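Conserved protein (Methanothermobacter thermautotrophicus, PDB 1T57) is of unknown function but binds flavin mononucleotide and magnesium, and probably belongs with the proteins related to the pyruvate kinase alpha/beta domain. Local coordinates at residues Glu29-Glu34 / Gly172-Gly177; Asn75-Thr80 / Ala159-Val164; Arg140-Gly145 / Ile201-Pro206; Asp165-Ala170 / Val183-His188. All coordinates share one frame; numbering follows the deposited sequence.

Contact 1: residues Glu29-Glu34 / Gly172-Gly177. With FMN (flavin mononucleotide), chain E.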
# COMPACT_ATOMS: atom_id res chain seq x y z
N GLU A 29 3.03 26.15 26.09
CA GLU A 29 2.79 27.15 25.07
C GLU A 29 3.56 26.82 23.80
O GLU A 29 3.08 27.04 22.70
CB GLU A 29 3.23 28.52 25.60
CG GLU A 29 3.00 29.67 24.65
CD GLU A 29 3.86 30.87 25.01
OE1 GLU A 29 3.96 31.22 26.21
OE2 GLU A 29 4.44 31.47 24.08
N GLU A 30 4.76 26.29 23.99
CA GLU A 30 5.59 25.90 22.87
C GLU A 30 6.35 24.61 23.23
O GLU A 30 6.60 24.35 24.42
CB GLU A 30 6.59 27.02 22.53
CG GLU A 30 5.93 28.36 22.15
CD GLU A 30 5.34 28.37 20.75
OE1 GLU A 30 4.64 29.35 20.38
OE2 GLU A 30 5.57 27.40 20.00
N PRO A 31 6.72 23.79 22.22
CA PRO A 31 7.46 22.53 22.40
C PRO A 31 8.96 22.75 22.62
O PRO A 31 9.45 23.83 22.35
CB PRO A 31 7.16 21.77 21.11
CG PRO A 31 6.99 22.87 20.07
CD PRO A 31 6.41 24.05 20.80
N GLY A 32 9.68 21.76 23.14
CA GLY A 32 11.11 21.96 23.33
C GLY A 32 11.73 21.52 24.63
O GLY A 32 11.01 21.19 25.57
N LYS A 33 13.06 21.54 24.68
CA LYS A 33 13.86 21.14 25.84
C LYS A 33 13.54 21.91 27.13
O LYS A 33 13.69 21.38 28.24
CB LYS A 33 15.34 21.34 25.50
CG LYS A 33 16.34 20.70 26.47
CD LYS A 33 17.64 21.51 26.52
CE LYS A 33 18.81 20.66 26.95
NZ LYS A 33 19.10 19.75 25.82
N GLU A 34 13.11 23.15 26.98
CA GLU A 34 12.79 24.01 28.12
C GLU A 34 11.77 23.40 29.09
O GLU A 34 11.89 23.55 30.30
CB GLU A 34 12.27 25.33 27.58
CG GLU A 34 12.20 25.35 26.07
CD GLU A 34 11.09 26.24 25.56
OE1 GLU A 34 10.85 26.27 24.34
OE2 GLU A 34 10.45 26.91 26.40
N GLY A 172 8.36 11.68 26.15
CA GLY A 172 9.03 12.05 24.93
C GLY A 172 9.09 13.55 24.76
O GLY A 172 8.51 14.29 25.56
N GLY A 173 9.78 14.00 23.72
CA GLY A 173 9.86 15.43 23.50
C GLY A 173 10.16 15.80 22.07
O GLY A 173 10.21 14.94 21.19
N THR A 174 10.37 17.09 21.84
CA THR A 174 10.68 17.56 20.50
C THR A 174 12.20 17.74 20.38
O THR A 174 12.77 18.69 20.90
CB THR A 174 9.97 18.89 20.20
OG1 THR A 174 8.56 18.76 20.41
CG2 THR A 174 10.20 19.29 18.79
N ALA A 175 12.82 16.78 19.70
CA ALA A 175 14.25 16.72 19.40
C ALA A 175 15.16 16.66 20.61
O ALA A 175 15.96 15.74 20.75
CB ALA A 175 14.64 17.89 18.49
N TRP A 176 15.03 17.61 21.52
CA TRP A 176 15.85 17.64 22.72
C TRP A 176 15.00 17.63 23.97
O TRP A 176 13.94 18.27 24.02
CB TRP A 176 16.74 18.90 22.70
CG TRP A 176 17.69 18.89 21.55
CD1 TRP A 176 18.78 18.09 21.41
CD2 TRP A 176 17.56 19.61 20.32
NE1 TRP A 176 19.33 18.24 20.16
CE2 TRP A 176 18.60 19.17 19.47
CE3 TRP A 176 16.66 20.58 19.85
CZ2 TRP A 176 18.77 19.67 18.16
CZ3 TRP A 176 16.82 21.08 18.55
CH2 TRP A 176 17.87 20.62 17.72
N GLY A 177 15.45 16.90 24.99
CA GLY A 177 14.73 16.84 26.26
C GLY A 177 13.31 16.31 26.19
O GLY A 177 13.02 15.45 25.39
N1 FMN E . 12.11 13.69 18.79
C2 FMN E . 11.23 14.31 17.90
O2 FMN E . 10.99 15.49 17.99
N3 FMN E . 10.49 13.61 16.99
C4 FMN E . 10.72 12.28 16.78
O4 FMN E . 9.96 11.64 16.04
C4A FMN E . 11.57 11.63 17.68
N5 FMN E . 11.80 10.28 17.55
C5A FMN E . 12.39 9.61 18.60
C6 FMN E . 12.59 8.25 18.45
C7 FMN E . 13.30 7.54 19.39
C7M FMN E . 13.52 6.09 19.11
C8 FMN E . 14.19 8.23 20.20
C8M FMN E . 15.09 7.49 21.17
C9 FMN E . 14.03 9.61 20.34
C9A FMN E . 13.06 10.31 19.61
N10 FMN E . 13.07 11.71 19.58
C10 FMN E . 12.20 12.34 18.72
C1' FMN E . 13.79 12.55 20.61
C2' FMN E . 13.05 12.48 21.91
O2' FMN E . 11.68 12.82 21.67
C3' FMN E . 13.61 13.47 22.91
O3' FMN E . 13.60 14.76 22.38
C4' FMN E . 14.87 13.15 23.72
O4' FMN E . 14.91 14.16 24.69
C5' FMN E . 16.30 13.28 23.22
O5' FMN E . 17.04 13.10 24.41
P FMN E . 18.20 14.03 25.03
O1P FMN E . 18.87 13.22 26.08
O2P FMN E . 17.66 15.34 25.65
O3P FMN E . 19.16 14.34 23.88
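Pro31 and Thr174 form the tight part of this loop-to-loop contact, with Pro31 CB lying 3.4 Å from Thr174 OG1. With chi1 at -55°, OG1 stands beside its own backbone N, where it touches the proline ring and hydrogen-bonds to Asp179. The same carboxylate oxygen, Asp179 OD1, accepts from Gly32 N, so one side chain from just beyond 172-177 ties both loops together. No direct hydrogen bond joins the two segments.

Further along, the backbones stay close, Lys33 CA being 3.4 Å from Trp176 O, and it is the exposed side chains of Lys33 and Trp176 that form the loose, solvent part. Their CB atoms, Lys33 CB and Trp176 CB, are 4.0 Å apart. The lysine chain bends at its end (chi4 71°), which brings NZ back over Trp176 CB instead of the indole. Trp176 turns its ring away from Lys33, and one face of that ring lies against Ala175 CB, offset toward the rim.

On its other flank, 172-177 holds the flavin mononucleotide through main-chain atoms. Ala175 N donates to flavin O2 at 2.8 Å and, in a longer bond, to flavin N1 at 3.3 Å. Gly173 grips the ribityl chain twice: its N donates to flavin O2' (3.0 Å), while flavin O2' donates to Gly173 O (2.6 Å). Gly177 N binds phosphate oxygen O2P at 2.8 Å.

The loop thus recognises the flavin mainly with its main-chain N and O atoms, and 29-34, which contributes no bond to the flavin here, backs it by van der Waals contact and the shared Asp179.

Contact 2: residues Asn75-Thr80 / Ala159-Val164. With FMN (flavin mononucleotide), chain E.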
# COMPACT_ATOMS: atom_id res chain seq x y z
N ASN A 75 11.37 0.69 37.73
CA ASN A 75 12.05 0.32 36.51
C ASN A 75 12.03 1.43 35.48
O ASN A 75 10.97 1.80 34.97
CB ASN A 75 11.42 -0.92 35.88
CG ASN A 75 12.27 -1.47 34.76
OD1 ASN A 75 11.76 -1.85 33.72
ND2 ASN A 75 13.58 -1.50 34.96
N ILE A 76 13.20 1.96 35.18
CA ILE A 76 13.32 3.01 34.19
C ILE A 76 14.06 2.46 32.99
O ILE A 76 15.11 1.84 33.14
CB ILE A 76 14.13 4.20 34.67
CG1 ILE A 76 13.45 4.87 35.84
CG2 ILE A 76 14.31 5.17 33.52
CD1 ILE A 76 14.14 6.15 36.26
N VAL A 77 13.50 2.68 31.81
CA VAL A 77 14.13 2.21 30.60
C VAL A 77 14.29 3.42 29.71
O VAL A 77 13.35 4.15 29.44
CB VAL A 77 13.29 1.07 29.92
CG1 VAL A 77 11.84 1.45 29.88
CG2 VAL A 77 13.80 0.80 28.52
N SER A 78 15.53 3.63 29.28
CA SER A 78 15.90 4.73 28.43
C SER A 78 16.22 4.15 27.06
O SER A 78 17.05 3.24 26.93
CB SER A 78 17.14 5.43 28.99
OG SER A 78 17.53 6.57 28.23
N VAL A 79 15.50 4.64 26.04
CA VAL A 79 15.79 4.18 24.69
C VAL A 79 16.41 5.35 23.95
O VAL A 79 15.93 6.48 24.01
CB VAL A 79 14.53 3.64 23.91
CG1 VAL A 79 13.46 3.20 24.88
CG2 VAL A 79 14.02 4.67 22.94
N THR A 80 17.52 5.09 23.28
CA THR A 80 18.19 6.12 22.50
C THR A 80 17.86 5.87 21.03
O THR A 80 17.06 4.97 20.71
CB THR A 80 19.71 6.05 22.73
OG1 THR A 80 20.38 6.75 21.68
CG2 THR A 80 20.18 4.61 22.76
N ALA A 159 11.24 -5.46 23.48
CA ALA A 159 12.55 -5.82 24.01
C ALA A 159 12.37 -6.61 25.30
O ALA A 159 13.31 -7.22 25.82
CB ALA A 159 13.36 -4.59 24.27
N GLY A 160 11.15 -6.62 25.80
CA GLY A 160 10.90 -7.33 27.04
C GLY A 160 11.37 -6.46 28.18
O GLY A 160 11.57 -6.92 29.30
N LEU A 161 11.56 -5.17 27.90
CA LEU A 161 12.03 -4.28 28.93
C LEU A 161 10.92 -3.70 29.79
O LEU A 161 11.19 -3.24 30.89
CB LEU A 161 12.91 -3.19 28.33
CG LEU A 161 14.24 -3.73 27.82
CD1 LEU A 161 15.17 -2.60 27.32
CD2 LEU A 161 14.89 -4.48 28.98
N ILE A 162 9.70 -3.68 29.28
CA ILE A 162 8.56 -3.22 30.08
C ILE A 162 7.37 -4.14 29.78
O ILE A 162 7.36 -4.86 28.77
CB ILE A 162 8.16 -1.77 29.79
CG1 ILE A 162 7.61 -1.66 28.37
CG2 ILE A 162 9.31 -0.88 30.07
CD1 ILE A 162 7.27 -0.27 27.95
N PRO A 163 6.36 -4.16 30.66
CA PRO A 163 5.15 -5.00 30.53
C PRO A 163 4.12 -4.44 29.58
O PRO A 163 4.10 -3.25 29.33
CB PRO A 163 4.59 -5.03 31.94
CG PRO A 163 4.93 -3.66 32.43
CD PRO A 163 6.33 -3.41 31.93
N VAL A 164 3.23 -5.29 29.10
CA VAL A 164 2.15 -4.89 28.20
C VAL A 164 0.91 -5.31 28.97
O VAL A 164 -0.22 -5.37 28.45
CB VAL A 164 2.23 -5.67 26.90
CG1 VAL A 164 3.59 -5.44 26.28
CG2 VAL A 164 2.00 -7.16 27.14
N1 FMN E . 12.11 13.69 18.79
C2 FMN E . 11.23 14.31 17.90
O2 FMN E . 10.99 15.49 17.99
N3 FMN E . 10.49 13.61 16.99
C4 FMN E . 10.72 12.28 16.78
O4 FMN E . 9.96 11.64 16.04
C4A FMN E . 11.57 11.63 17.68
N5 FMN E . 11.80 10.28 17.55
C5A FMN E . 12.39 9.61 18.60
C6 FMN E . 12.59 8.25 18.45
C7 FMN E . 13.30 7.54 19.39
C7M FMN E . 13.52 6.09 19.11
C8 FMN E . 14.19 8.23 20.20
C8M FMN E . 15.09 7.49 21.17
C9 FMN E . 14.03 9.61 20.34
C9A FMN E . 13.06 10.31 19.61
N10 FMN E . 13.07 11.71 19.58
C10 FMN E . 12.20 12.34 18.72
C1' FMN E . 13.79 12.55 20.61
C2' FMN E . 13.05 12.48 21.91
O2' FMN E . 11.68 12.82 21.67
C3' FMN E . 13.61 13.47 22.91
O3' FMN E . 13.60 14.76 22.38
C4' FMN E . 14.87 13.15 23.72
O4' FMN E . 14.91 14.16 24.69
C5' FMN E . 16.30 13.28 23.22
O5' FMN E . 17.04 13.10 24.41
P FMN E . 18.20 14.03 25.03
O1P FMN E . 18.87 13.22 26.08
O2P FMN E . 17.66 15.34 25.65
O3P FMN E . 19.16 14.34 23.88
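Val77, Leu161 and Ile162 make a small apolar contact between strand 75-79 and the loop that joins helix 144-158 to strand 168-172. It lies at the C-terminal end of that helix, beside the parallel part of the alpha/beta fold's mixed sheet (strands 54-58 and 75-79). The helix ends in a Schellman motif at Gly160, whose positive phi (79°) turns the chain so that Leu161 points at the strand and Ile162 reaches it with CG2. No hydrogen bond crosses between the segments, which bury 157 Å² in total.

The two methyls of Val77 divide the work. CG2, trans to the backbone N, meets Leu161 CD1 at 3.9 Å. CG1, lodged between the backbone N and the carbonyl carbon (chi1 46°), presses on Ile162 CG2 at 3.4 Å, a tight carbon pair in which the side chains run nearly perpendicular. Ile162 also packs on Ala156 of helix 144-158 and on Pro186.

The outer end of the contact is polar without being bonded: Asn75 OD1 and Leu161 O approach to 3.2 Å, but both are acceptors. The amide's other end, ND2, hydrogen-bonds to Asn107.

Two residues on from Val77, the strand reaches the cofactor. The main-chain Val79 O approaches flavin methyl C8M at 3.1 Å; separately, the Val79 side chain, on the same side of the strand as that of Val77, touches flavin C8M with CG2 at 3.5 Å.

Contact 3: residues Arg140-Gly145 / Ile201-Pro206. With MG (magnesium ion), chain D; FMN (flavin mononucleotide), chain E.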
# COMPACT_ATOMS: atom_id res chain seq x y z
N ARG A 140 1.53 12.44 15.44
CA ARG A 140 2.11 13.78 15.44
C ARG A 140 1.12 14.97 15.39
O ARG A 140 1.49 16.11 15.70
CB ARG A 140 3.13 13.91 14.28
CG ARG A 140 4.48 13.28 14.56
CD ARG A 140 5.41 13.28 13.34
NE ARG A 140 6.78 12.89 13.70
CZ ARG A 140 7.57 12.15 12.93
NH1 ARG A 140 7.12 11.73 11.75
NH2 ARG A 140 8.77 11.77 13.34
N MSE A 141 -0.13 14.73 15.01
CA MSE A 141 -1.08 15.83 14.99
C MSE A 141 -1.30 16.36 16.43
O MSE A 141 -1.95 17.39 16.63
CB MSE A 141 -2.41 15.40 14.39
CG MSE A 141 -2.33 14.63 13.11
SE MSE A 141 -4.12 14.06 12.67
CE MSE A 141 -4.34 12.63 13.93
N VAL A 142 -0.79 15.64 17.43
CA VAL A 142 -0.93 16.07 18.82
C VAL A 142 0.36 16.77 19.24
O VAL A 142 0.33 17.85 19.79
CB VAL A 142 -1.19 14.89 19.82
CG1 VAL A 142 -1.37 15.47 21.26
CG2 VAL A 142 -2.42 14.12 19.40
N SER A 143 1.49 16.15 18.95
CA SER A 143 2.78 16.74 19.25
C SER A 143 3.77 15.69 18.77
O SER A 143 3.35 14.61 18.38
CB SER A 143 2.92 17.03 20.76
OG SER A 143 3.01 15.85 21.54
N GLN A 144 5.07 16.01 18.78
CA GLN A 144 6.08 15.04 18.35
C GLN A 144 6.27 13.99 19.45
O GLN A 144 6.33 12.80 19.19
CB GLN A 144 7.44 15.74 18.10
CG GLN A 144 7.48 16.73 16.93
CD GLN A 144 7.41 16.03 15.59
OE1 GLN A 144 7.94 14.94 15.44
NE2 GLN A 144 6.78 16.67 14.62
N GLY A 145 6.40 14.46 20.69
CA GLY A 145 6.57 13.56 21.81
C GLY A 145 5.41 12.58 21.91
O GLY A 145 5.60 11.44 22.27
N ILE A 201 -0.37 13.54 30.86
CA ILE A 201 0.15 14.34 31.97
C ILE A 201 0.52 15.74 31.50
O ILE A 201 0.25 16.71 32.19
CB ILE A 201 1.39 13.67 32.58
CG1 ILE A 201 1.02 12.26 33.05
CG2 ILE A 201 1.88 14.47 33.74
CD1 ILE A 201 2.17 11.28 33.15
N ALA A 202 1.12 15.86 30.32
CA ALA A 202 1.50 17.17 29.78
C ALA A 202 1.79 17.09 28.28
O ALA A 202 2.24 16.06 27.79
CB ALA A 202 2.72 17.68 30.53
N MSE A 203 1.54 18.16 27.53
CA MSE A 203 1.80 18.13 26.10
C MSE A 203 1.86 19.52 25.50
O MSE A 203 1.15 20.41 25.93
CB MSE A 203 0.69 17.37 25.37
CG MSE A 203 -0.69 17.91 25.65
SE MSE A 203 -2.08 17.52 24.34
CE MSE A 203 -3.27 16.51 25.50
N PRO A 204 2.72 19.72 24.50
CA PRO A 204 2.79 21.06 23.90
C PRO A 204 1.47 21.30 23.17
O PRO A 204 1.06 20.48 22.35
CB PRO A 204 3.94 20.94 22.90
CG PRO A 204 4.65 19.62 23.26
CD PRO A 204 3.53 18.76 23.74
N ARG A 205 0.82 22.42 23.48
CA ARG A 205 -0.45 22.82 22.88
C ARG A 205 -0.41 23.04 21.37
O ARG A 205 -1.39 22.77 20.69
CB ARG A 205 -0.92 24.10 23.54
CG ARG A 205 -2.27 24.59 23.11
CD ARG A 205 -2.73 25.64 24.14
NE ARG A 205 -4.16 25.80 24.14
CZ ARG A 205 -4.87 26.22 23.08
NH1 ARG A 205 -4.27 26.53 21.94
NH2 ARG A 205 -6.21 26.31 23.16
N PRO A 206 0.69 23.60 20.84
CA PRO A 206 0.76 23.82 19.39
C PRO A 206 0.61 22.52 18.53
O PRO A 206 -0.24 22.54 17.57
CB PRO A 206 2.14 24.49 19.20
CG PRO A 206 2.40 25.13 20.44
CD PRO A 206 1.92 24.12 21.46
OXT PRO A 206 1.32 21.53 18.80
MG MG D . -0.42 20.19 20.26
N1 FMN E . 12.11 13.69 18.79
C2 FMN E . 11.23 14.31 17.90
O2 FMN E . 10.99 15.49 17.99
N3 FMN E . 10.49 13.61 16.99
C4 FMN E . 10.72 12.28 16.78
O4 FMN E . 9.96 11.64 16.04
C4A FMN E . 11.57 11.63 17.68
N5 FMN E . 11.80 10.28 17.55
C5A FMN E . 12.39 9.61 18.60
C6 FMN E . 12.59 8.25 18.45
C7 FMN E . 13.30 7.54 19.39
C7M FMN E . 13.52 6.09 19.11
C8 FMN E . 14.19 8.23 20.20
C8M FMN E . 15.09 7.49 21.17
C9 FMN E . 14.03 9.61 20.34
C9A FMN E . 13.06 10.31 19.61
N10 FMN E . 13.07 11.71 19.58
C10 FMN E . 12.20 12.34 18.72
C1' FMN E . 13.79 12.55 20.61
C2' FMN E . 13.05 12.48 21.91
O2' FMN E . 11.68 12.82 21.67
C3' FMN E . 13.61 13.47 22.91
O3' FMN E . 13.60 14.76 22.38
C4' FMN E . 14.87 13.15 23.72
O4' FMN E . 14.91 14.16 24.69
C5' FMN E . 16.30 13.28 23.22
O5' FMN E . 17.04 13.10 24.41
P FMN E . 18.20 14.03 25.03
O1P FMN E . 18.87 13.22 26.08
O2P FMN E . 17.66 15.34 25.65
O3P FMN E . 19.16 14.34 23.88
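Val142 and Pro204 meet through a metal: the magnesium ion is bound by Val142 O at 2.5 Å and by Pro204 O at 2.6 Å, both long for magnesium. The C-terminal carboxylate is part of this site, with Pro206 OXT lying 2.6 Å from the ion. Pro206 OXT also forms a salt bridge to Arg196 of the third subunit, so the metal sits beside a subunit interface.

Apolar contacts flank the carbonyls. Val142 CG1 touches the selenium of selenomethionine Met203 at 3.8 Å, while Ser143 CB packs tightly on the ring carbon Pro204 CD at 3.5 Å.

Ser143 is also the N-cap at the start of helix 144-158, one of the helices packed on the mixed sheet of this alpha/beta fold. With chi1 at 69°, its OG reaches past the segment to Phe146 N, and it also hydrogen-bonds to Thr180 OG1.

A further set of polar bonds gathers at the flavin's pyrimidine edge. Arg140 NH2 donates to flavin O4 at 3.0 Å, and the guanidinium meets the flavin at its edge. Gln144 OE1 accepts twice, from flavin N3 in a long but nearly straight bond (3.3 Å, 172°) and from Arg140 NE at 2.9 Å, the latter donor tilted 29° from the carbonyl plane. The chain of Gln144 bends at chi2, which lets OE1 accept from both N-H groups. A salt bridge from Arg140 NH1 to Glu137 gives the guanidinium a further anchor.

Contact 4: residues Asp165-Ala170 / Val183-His188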
# COMPACT_ATOMS: atom_id res chain seq x y z
N ASP A 165 1.19 -5.59 30.24
CA ASP A 165 0.24 -6.06 31.26
C ASP A 165 -0.40 -4.89 31.98
O ASP A 165 -1.61 -4.74 31.98
CB ASP A 165 1.01 -6.90 32.28
CG ASP A 165 0.31 -8.19 32.66
OD1 ASP A 165 0.68 -8.83 33.68
OD2 ASP A 165 -0.62 -8.57 31.93
N GLU A 166 0.44 -4.06 32.59
CA GLU A 166 -0.01 -2.92 33.38
C GLU A 166 0.27 -1.52 32.80
O GLU A 166 0.70 -1.37 31.66
CB GLU A 166 0.59 -3.03 34.78
CG GLU A 166 2.07 -3.36 34.75
CD GLU A 166 2.60 -3.94 36.06
OE1 GLU A 166 2.84 -3.17 37.01
OE2 GLU A 166 2.78 -5.18 36.14
N GLU A 167 0.02 -0.50 33.61
CA GLU A 167 0.22 0.87 33.18
C GLU A 167 1.65 1.32 33.34
O GLU A 167 2.37 0.86 34.22
CB GLU A 167 -0.72 1.80 33.94
CG GLU A 167 -2.17 1.44 33.75
CD GLU A 167 -3.11 2.52 34.26
OE1 GLU A 167 -2.71 3.30 35.15
OE2 GLU A 167 -4.25 2.58 33.76
N VAL A 168 2.05 2.24 32.47
CA VAL A 168 3.39 2.79 32.42
C VAL A 168 3.32 4.27 32.05
O VAL A 168 2.34 4.72 31.44
CB VAL A 168 4.23 2.07 31.31
CG1 VAL A 168 5.64 2.59 31.30
CG2 VAL A 168 4.21 0.56 31.53
N ILE A 169 4.34 5.04 32.42
CA ILE A 169 4.35 6.45 32.07
C ILE A 169 5.37 6.58 30.95
O ILE A 169 6.52 6.21 31.15
CB ILE A 169 4.79 7.33 33.27
CG1 ILE A 169 3.83 7.12 34.47
CG2 ILE A 169 4.84 8.79 32.85
CD1 ILE A 169 2.96 8.36 34.85
N ALA A 170 4.95 7.06 29.77
CA ALA A 170 5.84 7.23 28.62
C ALA A 170 6.24 8.70 28.47
O ALA A 170 5.39 9.56 28.54
CB ALA A 170 5.15 6.74 27.35
N VAL A 183 0.25 8.36 30.05
CA VAL A 183 -0.01 7.23 30.93
C VAL A 183 -0.68 6.22 30.01
O VAL A 183 -1.76 6.45 29.47
CB VAL A 183 -0.95 7.61 32.06
CG1 VAL A 183 -1.50 6.36 32.72
CG2 VAL A 183 -0.17 8.43 33.07
N LEU A 184 -0.02 5.10 29.81
CA LEU A 184 -0.57 4.13 28.89
C LEU A 184 -0.20 2.71 29.23
O LEU A 184 0.59 2.44 30.16
CB LEU A 184 -0.07 4.46 27.48
CG LEU A 184 1.47 4.59 27.37
CD1 LEU A 184 2.16 3.22 27.61
CD2 LEU A 184 1.84 5.15 25.99
N THR A 185 -0.76 1.81 28.46
CA THR A 185 -0.51 0.39 28.61
C THR A 185 0.13 -0.05 27.30
O THR A 185 -0.53 -0.09 26.25
CB THR A 185 -1.83 -0.41 28.85
OG1 THR A 185 -2.35 -0.12 30.15
CG2 THR A 185 -1.57 -1.90 28.76
N PRO A 186 1.42 -0.38 27.33
CA PRO A 186 2.08 -0.81 26.10
C PRO A 186 1.43 -2.03 25.48
O PRO A 186 0.52 -2.65 26.07
CB PRO A 186 3.51 -1.11 26.57
CG PRO A 186 3.70 -0.09 27.67
CD PRO A 186 2.40 -0.23 28.43
N ALA A 187 1.93 -2.38 24.31
CA ALA A 187 1.46 -3.52 23.56
C ALA A 187 2.61 -3.92 22.64
O ALA A 187 3.43 -3.09 22.28
CB ALA A 187 0.21 -3.13 22.74
N HIS A 188 2.68 -5.17 22.24
CA HIS A 188 3.72 -5.61 21.33
C HIS A 188 3.46 -5.21 19.89
O HIS A 188 2.36 -4.78 19.55
CB HIS A 188 3.87 -7.11 21.42
CG HIS A 188 4.27 -7.59 22.78
ND1 HIS A 188 5.49 -7.29 23.35
CD2 HIS A 188 3.58 -8.28 23.72
CE1 HIS A 188 5.52 -7.76 24.58
NE2 HIS A 188 4.38 -8.36 24.83
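Val168 and Leu184 are the hydrogen-bonded antiparallel pair of a beta hairpin formed by strands 168-172 and 180-185. Two main-chain bonds close the pair: Val168 N to Leu184 O is 2.7 Å, and Leu184 N to Val168 O is 2.9 Å and straighter, with 171° at the hydrogen. Next along comes the non-hydrogen-bonded pair Ile169 and Val183. Two CA-H...O contacts supplement the ladder, from Glu167 CA to Leu184 O (3.4 Å) and from Val183 CA to Val168 O (3.5 Å). The short strand axes lie at 120°, far from strictly antiparallel, consistent with a marked local twist of these short segments.

Apolar contacts line both faces. On the face of Val168 and Leu184, Val168 CG2 lies 3.7 Å from Pro186 CD, with the side chains nearly perpendicular. Leu184 bends at both torsions (chi1 53°), carrying CD2 across to Ala170 CB of the neighbouring strand at 3.9 Å. On the other face, Ile169 CD1 meets Val183 CG2 at 3.6 Å.

The polar part of the contact is at Glu167. It lays CG beside Thr185 OG1, at 3.9 Å, and extends its chain beyond, where the carboxylate forms a salt bridge to Arg205 of the third subunit.

Within the sheet, strand 54-58 flanks 168-172 and strand 196-204 flanks 180-185. Helix 144-158 covers the Val168 face, placing Cys149 on Ala170 and Ala153 on Leu184 and Pro186, while Ile201 of strand 196-204 packs against Ile169 and Val183.

In the fold
Contacts 3 and 4 are buried, contact 2 is partly buried and contact 1 lies at the surface. Only contact 4 is joined by direct hydrogen bonds between its segments; contact 3 shares a metal, contact 2 is chiefly apolar, and contact 1 joins two loops by van der Waals contact and a shared Asp179. Contacts 1, 2 and 3 touch the same flavin: 1 and 3 lie on one side of the chain's centre and 2 on the opposite side. Contacts 2 and 4 adjoin where Ile162 and Val164 pack on Pro186, while contacts 3 and 4 meet at Ile201. Contacts 1 and 3 also touch, Pro31 against Pro204. Contacts 3 and 4 both reach the third subunit.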